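Local atomic coordinates of importin subunit beta-1 (Saccharomyces cerevisiae, PDB entry 5OWU), a protein that carries proteins into the nucleus in association with the importin alpha subunit, which binds the classical nuclear localization signal of the cargo. Residues L38-L43 against L63-E68; V47-N52 against A100-V105; G57-A62 against P109-A114. One frame throughout, in Å; residues are numbered along the deposited sequence.

Interaction 1 of 3, residues L38-L43 against L63-E68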
loop_
_atom_site.group_PDB
_atom_site.type_symbol
_atom_site.label_atom_id
_atom_site.label_comp_id
_atom_site.label_asym_id
_atom_site.label_seq_id
_atom_site.Cartn_x
_atom_site.Cartn_y
_atom_site.Cartn_z
ATOM N N LEU A 38 19.162 17.548 -30.019
ATOM C CA LEU A 38 20.328 16.859 -30.567
ATOM C C LEU A 38 21.610 17.387 -29.938
ATOM O O LEU A 38 22.439 16.616 -29.438
ATOM C CB LEU A 38 20.361 17.018 -32.092
ATOM C CG LEU A 38 21.355 16.179 -32.912
ATOM C CD1 LEU A 38 21.043 16.353 -34.392
ATOM C CD2 LEU A 38 22.812 16.533 -32.663
ATOM N N GLN A 39 21.791 18.711 -29.949
ATOM C CA GLN A 39 23.012 19.285 -29.392
ATOM C C GLN A 39 23.076 19.085 -27.879
ATOM O O GLN A 39 24.137 18.763 -27.337
ATOM C CB GLN A 39 23.108 20.774 -29.744
ATOM C CG GLN A 39 24.399 21.424 -29.266
ATOM C CD GLN A 39 24.484 22.916 -29.582
ATOM O OE1 GLN A 39 23.481 23.633 -29.548
ATOM N NE2 GLN A 39 25.691 23.386 -29.882
ATOM N N PHE A 40 21.961 19.296 -27.180
ATOM C CA PHE A 40 21.920 19.081 -25.734
ATOM C C PHE A 40 22.402 17.676 -25.368
ATOM O O PHE A 40 23.231 17.495 -24.466
ATOM C CB PHE A 40 20.490 19.325 -25.246
ATOM C CG PHE A 40 20.245 18.917 -23.829
ATOM C CD1 PHE A 40 20.446 19.809 -22.794
ATOM C CD2 PHE A 40 19.791 17.645 -23.533
ATOM C CE1 PHE A 40 20.210 19.438 -21.483
ATOM C CE2 PHE A 40 19.560 17.263 -22.228
ATOM C CZ PHE A 40 19.770 18.161 -21.200
ATOM N N ALA A 41 21.902 16.666 -26.078
ATOM C CA ALA A 41 22.279 15.286 -25.781
ATOM C C ALA A 41 23.737 15.017 -26.140
ATOM O O ALA A 41 24.474 14.396 -25.358
ATOM C CB ALA A 41 21.355 14.326 -26.528
ATOM N N GLY A 42 24.175 15.472 -27.317
ATOM C CA GLY A 42 25.574 15.300 -27.684
ATOM C C GLY A 42 26.519 15.935 -26.683
ATOM O O GLY A 42 27.478 15.306 -26.219
ATOM N N LEU A 43 26.259 17.197 -26.336
ATOM C CA LEU A 43 27.118 17.910 -25.399
ATOM C C LEU A 43 27.100 17.256 -24.024
ATOM O O LEU A 43 28.142 17.154 -23.369
ATOM C CB LEU A 43 26.681 19.371 -25.293
ATOM C CG LEU A 43 27.039 20.295 -26.459
ATOM C CD1 LEU A 43 26.291 21.609 -26.332
ATOM C CD2 LEU A 43 28.535 20.547 -26.510
ATOM N N LEU A 63 23.022 12.219 -15.878
ATOM C CA LEU A 63 21.727 11.958 -15.254
ATOM C C LEU A 63 20.630 12.851 -15.833
ATOM O O LEU A 63 19.476 12.419 -15.954
ATOM C CB LEU A 63 21.832 12.132 -13.736
ATOM C CG LEU A 63 22.819 11.195 -13.020
ATOM C CD1 LEU A 63 22.837 11.454 -11.507
ATOM C CD2 LEU A 63 22.499 9.727 -13.310
ATOM N N THR A 64 20.959 14.095 -16.188
ATOM C CA THR A 64 19.965 14.973 -16.802
ATOM C C THR A 64 19.551 14.439 -18.167
ATOM O O THR A 64 18.352 14.352 -18.485
ATOM C CB THR A 64 20.514 16.399 -16.925
ATOM O OG1 THR A 64 20.952 16.868 -15.644
ATOM C CG2 THR A 64 19.438 17.350 -17.451
ATOM N N LEU A 65 20.528 14.035 -18.983
ATOM C CA LEU A 65 20.151 13.408 -20.246
ATOM C C LEU A 65 19.309 12.154 -20.004
ATOM O O LEU A 65 18.282 11.950 -20.666
ATOM C CB LEU A 65 21.394 13.092 -21.067
ATOM C CG LEU A 65 21.115 12.437 -22.420
ATOM C CD1 LEU A 65 20.092 13.229 -23.268
ATOM C CD2 LEU A 65 22.416 12.276 -23.161
ATOM N N LYS A 66 19.699 11.320 -19.031
ATOM C CA LYS A 66 18.909 10.126 -18.722
ATOM C C LYS A 66 17.473 10.494 -18.409
ATOM O O LYS A 66 16.535 9.825 -18.859
ATOM C CB LYS A 66 19.513 9.364 -17.537
ATOM C CG LYS A 66 18.595 8.273 -16.938
ATOM C CD LYS A 66 19.056 7.849 -15.575
ATOM C CE LYS A 66 18.598 8.834 -14.510
ATOM N NZ LYS A 66 17.309 8.416 -13.877
ATOM N N ASN A 67 17.282 11.542 -17.616
ATOM C CA ASN A 67 15.943 11.971 -17.251
ATOM C C ASN A 67 15.198 12.618 -18.408
ATOM O O ASN A 67 13.996 12.857 -18.277
ATOM C CB ASN A 67 16.010 12.935 -16.070
ATOM C CG ASN A 67 16.322 12.227 -14.763
ATOM O OD1 ASN A 67 16.023 11.038 -14.596
ATOM N ND2 ASN A 67 16.923 12.953 -13.832
ATOM N N GLU A 68 15.866 12.906 -19.524
ATOM C CA GLU A 68 15.155 13.286 -20.744
ATOM C C GLU A 68 14.900 12.100 -21.675
ATOM O O GLU A 68 14.431 12.296 -22.802
ATOM C CB GLU A 68 15.934 14.368 -21.496
ATOM C CG GLU A 68 16.093 15.671 -20.725
ATOM C CD GLU A 68 14.763 16.317 -20.380
ATOM O OE1 GLU A 68 13.830 16.224 -21.198
ATOM O OE2 GLU A 68 14.646 16.903 -19.285
#

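Interaction 2 of 3, residues V47-N52 against A100-V105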
loop_
_atom_site.group_PDB
_atom_site.type_symbol
_atom_site.label_atom_id
_atom_site.label_comp_id
_atom_site.label_asym_id
_atom_site.label_seq_id
_atom_site.Cartn_x
_atom_site.Cartn_y
_atom_site.Cartn_z
ATOM N N VAL A 47 30.436 16.004 -22.041
ATOM C CA VAL A 47 30.863 16.409 -20.706
ATOM C C VAL A 47 31.026 15.187 -19.814
ATOM O O VAL A 47 31.964 15.109 -19.010
ATOM C CB VAL A 47 29.876 17.430 -20.112
ATOM C CG1 VAL A 47 30.208 17.724 -18.644
ATOM C CG2 VAL A 47 29.902 18.722 -20.926
ATOM N N LEU A 48 30.137 14.199 -19.955
ATOM C CA LEU A 48 30.282 12.967 -19.181
ATOM C C LEU A 48 31.713 12.435 -19.223
ATOM O O LEU A 48 32.238 11.979 -18.204
ATOM C CB LEU A 48 29.306 11.909 -19.691
ATOM C CG LEU A 48 29.397 10.511 -19.075
ATOM C CD1 LEU A 48 29.301 10.552 -17.552
ATOM C CD2 LEU A 48 28.303 9.643 -19.657
ATOM N N ILE A 49 32.367 12.502 -20.384
ATOM C CA ILE A 49 33.702 11.934 -20.550
ATOM C C ILE A 49 34.804 12.985 -20.428
ATOM O O ILE A 49 35.973 12.668 -20.668
ATOM C CB ILE A 49 33.831 11.190 -21.892
ATOM C CG1 ILE A 49 33.615 12.154 -23.068
ATOM C CG2 ILE A 49 32.848 10.021 -21.953
ATOM C CD1 ILE A 49 34.023 11.593 -24.404
ATOM N N ASP A 50 34.467 14.223 -20.073
ATOM C CA ASP A 50 35.446 15.314 -20.059
ATOM C C ASP A 50 36.145 15.339 -18.704
ATOM O O ASP A 50 35.586 15.800 -17.707
ATOM C CB ASP A 50 34.762 16.642 -20.363
ATOM C CG ASP A 50 35.719 17.824 -20.295
ATOM O OD1 ASP A 50 36.909 17.656 -20.631
ATOM O OD2 ASP A 50 35.275 18.921 -19.899
ATOM N N GLU A 51 37.388 14.851 -18.667
ATOM C CA GLU A 51 38.134 14.808 -17.414
ATOM C C GLU A 51 38.402 16.200 -16.853
ATOM O O GLU A 51 38.599 16.340 -15.641
ATOM C CB GLU A 51 39.454 14.061 -17.620
ATOM C CG GLU A 51 39.289 12.546 -17.788
ATOM C CD GLU A 51 39.944 12.000 -19.051
ATOM O OE1 GLU A 51 40.134 12.775 -20.015
ATOM O OE2 GLU A 51 40.263 10.790 -19.077
ATOM N N ASN A 52 38.404 17.227 -17.702
ATOM C CA ASN A 52 38.617 18.605 -17.275
ATOM C C ASN A 52 37.434 19.180 -16.503
ATOM O O ASN A 52 37.565 20.264 -15.925
ATOM C CB ASN A 52 38.908 19.481 -18.503
ATOM C CG ASN A 52 39.091 20.946 -18.149
ATOM O OD1 ASN A 52 39.840 21.289 -17.235
ATOM N ND2 ASN A 52 38.389 21.820 -18.865
ATOM N N ALA A 100 29.002 7.253 -23.869
ATOM C CA ALA A 100 28.467 6.570 -22.700
ATOM C C ALA A 100 29.229 5.282 -22.418
ATOM O O ALA A 100 29.566 4.988 -21.265
ATOM C CB ALA A 100 26.985 6.269 -22.907
ATOM N N LEU A 101 29.509 4.498 -23.460
ATOM C CA LEU A 101 30.272 3.268 -23.271
ATOM C C LEU A 101 31.689 3.564 -22.804
ATOM O O LEU A 101 32.253 2.800 -22.016
ATOM C CB LEU A 101 30.295 2.460 -24.569
ATOM C CG LEU A 101 29.018 1.679 -24.894
ATOM C CD1 LEU A 101 29.015 1.245 -26.352
ATOM C CD2 LEU A 101 28.879 0.473 -23.974
ATOM N N THR A 102 32.275 4.669 -23.266
ATOM C CA THR A 102 33.581 5.070 -22.755
ATOM C C THR A 102 33.509 5.340 -21.261
ATOM O O THR A 102 34.358 4.876 -20.491
ATOM C CB THR A 102 34.083 6.308 -23.499
ATOM O OG1 THR A 102 34.381 5.964 -24.857
ATOM C CG2 THR A 102 35.340 6.880 -22.829
ATOM N N ALA A 103 32.489 6.079 -20.827
ATOM C CA ALA A 103 32.367 6.395 -19.410
ATOM C C ALA A 103 32.055 5.150 -18.579
ATOM O O ALA A 103 32.423 5.085 -17.400
ATOM C CB ALA A 103 31.291 7.460 -19.211
ATOM N N LEU A 104 31.405 4.146 -19.178
ATOM C CA LEU A 104 31.007 2.965 -18.418
ATOM C C LEU A 104 32.211 2.276 -17.788
ATOM O O LEU A 104 32.119 1.746 -16.672
ATOM C CB LEU A 104 30.257 1.986 -19.313
ATOM C CG LEU A 104 29.728 0.748 -18.589
ATOM C CD1 LEU A 104 28.601 1.113 -17.639
ATOM C CD2 LEU A 104 29.281 -0.300 -19.592
ATOM N N VAL A 105 33.346 2.276 -18.483
ATOM C CA VAL A 105 34.546 1.598 -18.011
ATOM C C VAL A 105 35.483 2.566 -17.284
ATOM O O VAL A 105 36.659 2.273 -17.110
ATOM C CB VAL A 105 35.271 0.868 -19.154
ATOM C CG1 VAL A 105 34.343 -0.150 -19.788
ATOM C CG2 VAL A 105 35.793 1.846 -20.210
#

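Interaction 3 of 3, residues G57-A62 against P109-A114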
loop_
_atom_site.group_PDB
_atom_site.type_symbol
_atom_site.label_atom_id
_atom_site.label_comp_id
_atom_site.label_asym_id
_atom_site.label_seq_id
_atom_site.Cartn_x
_atom_site.Cartn_y
_atom_site.Cartn_z
ATOM N N GLY A 57 29.610 17.691 -12.120
ATOM C CA GLY A 57 29.061 18.183 -13.373
ATOM C C GLY A 57 28.950 17.098 -14.427
ATOM O O GLY A 57 28.000 17.084 -15.210
ATOM N N ARG A 58 29.920 16.179 -14.463
ATOM C CA ARG A 58 29.868 15.066 -15.409
ATOM C C ARG A 58 28.725 14.113 -15.069
ATOM O O ARG A 58 27.937 13.707 -15.944
ATOM C CB ARG A 58 31.210 14.330 -15.397
ATOM C CG ARG A 58 32.427 15.226 -15.673
ATOM C CD ARG A 58 33.740 14.505 -15.399
ATOM N NE ARG A 58 33.872 13.289 -16.191
ATOM C CZ ARG A 58 34.891 12.435 -16.107
ATOM N NH1 ARG A 58 35.888 12.658 -15.265
ATOM N NH2 ARG A 58 34.912 11.349 -16.868
ATOM N N ILE A 59 28.625 13.744 -13.791
ATOM C CA ILE A 59 27.512 12.924 -13.326
ATOM C C ILE A 59 26.189 13.609 -13.642
ATOM O O ILE A 59 25.246 12.981 -14.145
ATOM C CB ILE A 59 27.679 12.642 -11.820
ATOM C CG1 ILE A 59 28.923 11.778 -11.590
ATOM C CG2 ILE A 59 26.445 11.952 -11.237
ATOM C CD1 ILE A 59 29.629 12.034 -10.268
ATOM N N LEU A 60 26.111 14.915 -13.387
ATOM C CA LEU A 60 24.885 15.656 -13.662
ATOM C C LEU A 60 24.551 15.643 -15.151
ATOM O O LEU A 60 23.385 15.497 -15.530
ATOM C CB LEU A 60 25.021 17.089 -13.154
ATOM C CG LEU A 60 23.877 18.043 -13.485
ATOM C CD1 LEU A 60 22.606 17.658 -12.759
ATOM C CD2 LEU A 60 24.273 19.481 -13.152
ATOM N N ALA A 61 25.556 15.795 -16.013
ATOM C CA ALA A 61 25.311 15.717 -17.450
ATOM C C ALA A 61 24.617 14.410 -17.811
ATOM O O ALA A 61 23.554 14.402 -18.462
ATOM C CB ALA A 61 26.629 15.835 -18.213
ATOM N N ALA A 62 25.209 13.289 -17.375
ATOM C CA ALA A 62 24.638 11.985 -17.700
ATOM C C ALA A 62 23.234 11.821 -17.130
ATOM O O ALA A 62 22.332 11.321 -17.814
ATOM C CB ALA A 62 25.550 10.875 -17.190
ATOM N N PRO A 109 33.994 5.079 -9.961
ATOM C CA PRO A 109 32.702 4.363 -9.932
ATOM C C PRO A 109 31.478 5.251 -10.070
ATOM O O PRO A 109 30.424 4.759 -10.498
ATOM C CB PRO A 109 32.722 3.643 -8.569
ATOM C CG PRO A 109 33.708 4.369 -7.750
ATOM C CD PRO A 109 34.749 4.882 -8.711
ATOM N N ARG A 110 31.563 6.535 -9.708
ATOM C CA ARG A 110 30.416 7.424 -9.869
ATOM C C ARG A 110 30.167 7.739 -11.342
ATOM O O ARG A 110 29.010 7.830 -11.786
ATOM C CB ARG A 110 30.640 8.715 -9.086
ATOM C CG ARG A 110 30.630 8.539 -7.572
ATOM C CD ARG A 110 30.342 9.862 -6.875
ATOM N NE ARG A 110 31.546 10.634 -6.632
ATOM C CZ ARG A 110 31.576 11.956 -6.490
ATOM N NH1 ARG A 110 30.467 12.682 -6.589
ATOM N NH2 ARG A 110 32.729 12.557 -6.263
ATOM N N ILE A 111 31.246 7.914 -12.110
ATOM C CA ILE A 111 31.127 8.076 -13.556
ATOM C C ILE A 111 30.522 6.821 -14.160
ATOM O O ILE A 111 29.602 6.884 -14.986
ATOM C CB ILE A 111 32.505 8.383 -14.176
ATOM C CG1 ILE A 111 33.036 9.739 -13.698
ATOM C CG2 ILE A 111 32.446 8.328 -15.713
ATOM C CD1 ILE A 111 32.211 10.935 -14.138
ATOM N N ALA A 112 31.032 5.658 -13.739
ATOM C CA ALA A 112 30.555 4.383 -14.261
ATOM C C ALA A 112 29.073 4.175 -13.968
ATOM O O ALA A 112 28.325 3.697 -14.826
ATOM C CB ALA A 112 31.386 3.249 -13.662
ATOM N N ASN A 113 28.636 4.516 -12.757
ATOM C CA ASN A 113 27.225 4.382 -12.397
ATOM C C ASN A 113 26.344 5.304 -13.242
ATOM O O ASN A 113 25.325 4.875 -13.808
ATOM C CB ASN A 113 27.046 4.683 -10.907
ATOM C CG ASN A 113 25.681 4.265 -10.383
ATOM O OD1 ASN A 113 25.203 3.174 -10.671
ATOM N ND2 ASN A 113 25.050 5.135 -9.613
ATOM N N ALA A 114 26.712 6.589 -13.330
ATOM C CA ALA A 114 25.923 7.501 -14.161
ATOM C C ALA A 114 25.853 7.001 -15.599
ATOM O O ALA A 114 24.779 6.993 -16.226
ATOM C CB ALA A 114 26.525 8.903 -14.112
#

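Interaction 1 of 3, residues L38-L43 against L63-E68
Leu65 meets Ala41 through both of its methyl branches. CD1 lies 3.7 Å from Ala41 CB, while CD2 rests against the backbone of the same residue, 3.7 Å from Ala41 O, so the isobutyl fork seats itself on one alanine of the facing helix. The CA atoms of Ala41 and Leu65 are 6.2 Å apart, the nearest pair between the segments, and the methyl of Ala41 is what meets Leu65 there. Beside this pair the Phe40 ring reaches across with its outer corner: CZ comes to 3.9 Å from Thr64 CG2, which lies at the ring edge in its plane, and CE2 to 4.1 Å from Glu68 CG. The Phe40 and Leu65 side chains run past each other in opposite directions, with Phe40 CE2 4.2 Å from Leu65 CD1. Helices 37-48 and 55-67 form the antiparallel hairpin of HEAT repeat 2, and the short segments cross at -140° with their axes 10.0 Å apart. Replacing Leu65 by an alanine removes both methyl branches, which is likely to open a gap over Ala41 and leave the Phe40 ring without one of its apolar neighbours. Torsions set these reaches: Phe40 carries CG opposite its backbone N (chi1 170°), which swings the ring over to the second helix although its CB does not point there. Thr64 turns its methyl to the ring, while its OG1 hydrogen-bonds to Leu60 O one turn earlier. Glu68 offers only its aliphatic CG to Phe40; its carboxylate pairs with Arg83 through OE1, and Lys30 is a long, weak ion partner of OE2. Further out, Leu32 and Ser33 of helix 19-35 touch Phe40, and Leu118 of helix 109-126 touches Leu65.

Interaction 2 of 3, residues V47-N52 against A100-V105
With chi1 at 175°, Leu48 holds CG anti to its backbone N and extends its branched end to Ala103, while Ile49 places CG1 between its backbone N and carbonyl carbon (chi1 62°), which leaves CG2 as the branch that meets the other segment. The contact joins neighbouring units of the HEAT superhelix: the end of helix 37-48 in repeat 2 and the residue that follows it, Ile49, pack on helix 90-104 in repeat 3, and the nearest CA atoms, those of Ile49 and Ala103, are 5.8 Å apart. Ala103 CB is the common point. It lies 3.6 Å from Leu48 CG and 3.7 Å from Leu48 CD2, so the methyl sits against the fork of the leucine, and Ile49 CG2 approaches it as well, at 4.1 Å. No hydrogen bond crosses between the segments; the evidence is for purely apolar packing. Both Leu48 and Ala103 are buried, and Ile111 and Ala115 of helix 109-126 also touch Ala103, while Ala62 of helix 55-67 touches Leu48. Thr102, at the more exposed side of the contact, keeps its hydroxyl on its own helix, where OG1 hydrogen-bonds to Thr98 O, and turns its methyl to Ile49. That methyl, Thr102 CG2, stands 4.1 Å from Ile49 CG2, the two side chains crossing at about a right angle.

Interaction 3 of 3, residues G57-A62 against P109-A114
Ile59 and Ile111 have the most surface buried here, and each lies against an arginine of the opposite helix. Ile59 sends CD1 to the aliphatic base of Arg110, 3.7 Å from its CB, and the same methyl is 3.8 Å from Arg110 NH1, the two side chains crossing at about a right angle. Its other branch, CG2, comes to 4.2 Å from Ala114 CB. Ile111 packs its CD1 over one face of the Arg58 guanidinium, 3.5 Å from NE and lying nearer the edge of the group than its centre. The two isoleucines also meet each other, Ile59 CG1 lying 4.2 Å from Ile111 CD1. Further along, Ala62 CB and Ala114 CB touch at 3.8 Å, small residues where the backbones run close: the axes of the short segments are 9.2 Å apart and the angle between them is only 9°. Such near-parallel packing of equivalent helices, here 55-67 of HEAT repeat 2 and 109-126 of HEAT repeat 3, is how successive repeats stack into a solenoid. A bend at chi3 (58°) turns the Arg58 guanidinium so that NE hydrogen-bonds to Leu48 O at the end of the preceding helix, which fixes the group. Separately, the guanidinium presents a face on which Ile111 CD1 lies; with no hydrogen bond across, the contact rests on van der Waals packing, even where cationic groups take part.

How the interactions relate
All three contacts use helices of HEAT repeat 2; interactions 2 and 3 also use those of repeat 3. Interaction 1 closes the hairpin within repeat 2, whereas interactions 2 and 3 join that repeat to the next, one through helices 37-48 and 90-104, the other through 55-67 and 109-126. Centres of interactions 2 and 3 lie about 8 Å apart, and on the repeat 3 side they touch where Leu104 O lies 3.4 Å from Ala112 CB. Interaction 1 is about 12 Å from interaction 3, which it touches where Leu63 CD2 lies 4.2 Å from Ala114 CA, and about 14 Å from interaction 2, with which it shares helix 37-48. All three are structural packing near the amino-terminal end of the solenoid.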